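Phosphatidylethanolamine-binding protein (Plasmodium vivax, PDB 2GZQ) probably binds phosphatidylethanolamine or other phosphorylated ligands. Local coordinates at residues E21-P25 with H26-D30. Residues are numbered along the deposited sequence; the frame is centred on the assembly and turned at random. Where two conformers were deposited one is given.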
loop_
_atom_site.group_PDB
_atom_site.type_symbol
_atom_site.label_atom_id
_atom_site.label_comp_id
_atom_site.label_asym_id
_atom_site.label_seq_id
_atom_site.Cartn_x
_atom_site.Cartn_y
_atom_site.Cartn_z
ATOM N N GLU A 21 -1.482 -15.541 -7.414
ATOM C CA GLU A 21 -0.298 -15.067 -6.686
ATOM C C GLU A 21 -0.439 -15.153 -5.171
ATOM O O GLU A 21 0.488 -14.792 -4.433
ATOM C CB GLU A 21 0.040 -13.633 -7.100
ATOM C CG GLU A 21 0.266 -13.515 -8.589
ATOM C CD GLU A 21 1.462 -14.302 -9.085
ATOM O OE1 GLU A 21 2.453 -14.475 -8.336
ATOM O OE2 GLU A 21 1.427 -14.791 -10.238
ATOM N N LYS A 22 -1.589 -15.646 -4.724
ATOM C CA LYS A 22 -1.949 -15.776 -3.311
ATOM C C LYS A 22 -2.029 -14.446 -2.563
ATOM O O LYS A 22 -2.051 -14.421 -1.333
ATOM C CB LYS A 22 -1.056 -16.774 -2.605
ATOM C CG LYS A 22 -1.254 -18.166 -3.205
ATOM C CD LYS A 22 -0.706 -19.303 -2.379
ATOM C CE LYS A 22 -0.975 -20.604 -3.099
ATOM N NZ LYS A 22 -0.664 -20.507 -4.557
ATOM N N ILE A 23 -2.147 -13.364 -3.303
ATOM C CA ILE A 23 -2.511 -12.122 -2.693
ATOM C C ILE A 23 -3.897 -12.202 -2.039
ATOM O O ILE A 23 -4.110 -11.635 -0.974
ATOM C CB ILE A 23 -2.295 -11.024 -3.707
ATOM C CG1 ILE A 23 -0.791 -10.935 -3.969
ATOM C CG2 ILE A 23 -2.871 -9.726 -3.250
ATOM C CD1 ILE A 23 -0.440 -10.197 -5.201
ATOM N N ILE A 24 -4.796 -12.966 -2.631
ATOM C CA ILE A 24 -5.897 -13.551 -1.886
ATOM C C ILE A 24 -5.458 -14.996 -1.644
ATOM O O ILE A 24 -5.206 -15.723 -2.623
ATOM C CB ILE A 24 -7.200 -13.568 -2.758
ATOM C CG1 ILE A 24 -7.611 -12.139 -3.088
ATOM C CG2 ILE A 24 -8.296 -14.354 -2.092
ATOM C CD1 ILE A 24 -8.657 -12.048 -4.196
ATOM N N PRO A 25 -5.367 -15.455 -0.386
ATOM C CA PRO A 25 -5.826 -14.803 0.852
ATOM C C PRO A 25 -4.776 -14.109 1.723
ATOM O O PRO A 25 -5.113 -13.701 2.815
ATOM C CB PRO A 25 -6.358 -15.993 1.632
ATOM C CG PRO A 25 -5.403 -17.091 1.296
ATOM C CD PRO A 25 -4.989 -16.867 -0.133
ATOM N N HIS A 26 -3.525 -13.988 1.285
ATOM C CA HIS A 26 -2.439 -13.532 2.175
ATOM C C HIS A 26 -2.545 -12.061 2.519
ATOM O O HIS A 26 -2.161 -11.662 3.630
ATOM C CB HIS A 26 -1.072 -13.782 1.582
ATOM C CG HIS A 26 -0.738 -15.216 1.472
ATOM N ND1 HIS A 26 0.377 -15.654 0.795
ATOM C CD2 HIS A 26 -1.358 -16.320 1.946
ATOM C CE1 HIS A 26 0.432 -16.969 0.847
ATOM N NE2 HIS A 26 -0.610 -17.394 1.550
ATOM N N VAL A 27 -3.015 -11.253 1.569
ATOM C CA VAL A 27 -3.210 -9.828 1.792
ATOM C C VAL A 27 -4.684 -9.487 1.970
ATOM O O VAL A 27 -5.044 -8.775 2.906
ATOM C CB VAL A 27 -2.605 -9.007 0.609
ATOM C CG1 VAL A 27 -2.924 -7.541 0.739
ATOM C CG2 VAL A 27 -1.142 -9.229 0.509
ATOM N N PHE A 28 -5.523 -9.976 1.061
ATOM C CA PHE A 28 -6.960 -9.815 1.165
ATOM C C PHE A 28 -7.568 -11.184 1.448
ATOM O O PHE A 28 -7.395 -12.115 0.644
ATOM C CB PHE A 28 -7.540 -9.340 -0.168
ATOM C CG PHE A 28 -7.036 -8.016 -0.653
ATOM C CD1 PHE A 28 -6.907 -6.916 0.163
ATOM C CD2 PHE A 28 -6.743 -7.872 -1.987
ATOM C CE1 PHE A 28 -6.488 -5.690 -0.351
ATOM C CE2 PHE A 28 -6.300 -6.656 -2.489
ATOM C CZ PHE A 28 -6.182 -5.580 -1.651
ATOM N N PRO A 29 -8.233 -11.374 2.587
ATOM C CA PRO A 29 -8.604 -12.744 2.950
ATOM C C PRO A 29 -9.661 -13.380 2.078
ATOM O O PRO A 29 -9.783 -14.603 2.093
ATOM C CB PRO A 29 -9.082 -12.629 4.400
ATOM C CG PRO A 29 -8.629 -11.314 4.880
ATOM C CD PRO A 29 -8.542 -10.419 3.658
ATOM N N ASP A 30 -10.395 -12.606 1.297
ATOM C CA ASP A 30 -11.393 -13.212 0.396
ATOM C C ASP A 30 -11.587 -12.421 -0.906
ATOM O O ASP A 30 -10.961 -11.399 -1.153
ATOM C CB ASP A 30 -12.735 -13.423 1.100
ATOM C CG ASP A 30 -13.408 -12.132 1.482
ATOM O OD1 ASP A 30 -13.527 -11.221 0.631
ATOM O OD2 ASP A 30 -13.844 -12.028 2.647
#
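This is a local contact round the short helix 23-26 and its exit, where Lys-22, Ile-23 and Ile-24 meet His-26, Val-27 and Phe-28. The turn follows helix 15-20 and packs on strands 138-148 and 188-198 of the mixed sheet. Lys-22 joins the two helices. Its positive phi of 62° ends the first in a Schellman motif, and it is also the N-cap residue of the second.

Three backbone bonds close the turn. His-26 N donates to Lys-22 O at 3.0 Å. Ile-23 O accepts two bonds, from Val-27 N at 2.8 Å and from Phe-28 N at 3.0 Å. The Phe-28 bond lies in the carbonyl plane, while Val-27 N is tilted from it. The cis peptide bond before Pro-25 brings its two CA atoms to one side. Phe-28 O turns back toward them and receives CA-H...O contacts from Pro-25 CA at 3.1 Å and from Ile-24 CA.

Lys-22 and His-26 point the same way. With CG of His-26 beside the backbone N (chi1 -67°), Lys-22 CB lies over one face of the imidazole, offset toward its rim, in a CH-pi contact 4.0 Å from the ring centroid. His-26 ND1 is hydrogen-bonded to Arg-139 NH2.

The apolar side chains pack toward neighbouring elements. In one of its two conformers, Ile-23 has CG2 alongside Val-27 CB at 3.9 Å. Ile-24 CG1 approaches Phe-28 CB at 4.0 Å and sits near the edge of its ring. Phe-28 also packs edge-to-face on Phe-192, and Ile-24 reaches Leu-18.

The doubly used carbonyl of Ile-23 ties down the exit of the turn. The bond from Arg-139 helps fix the rotation of the His-26 imidazole, and a positive guanidinium donating to ND1 would probably favour a neutral ring.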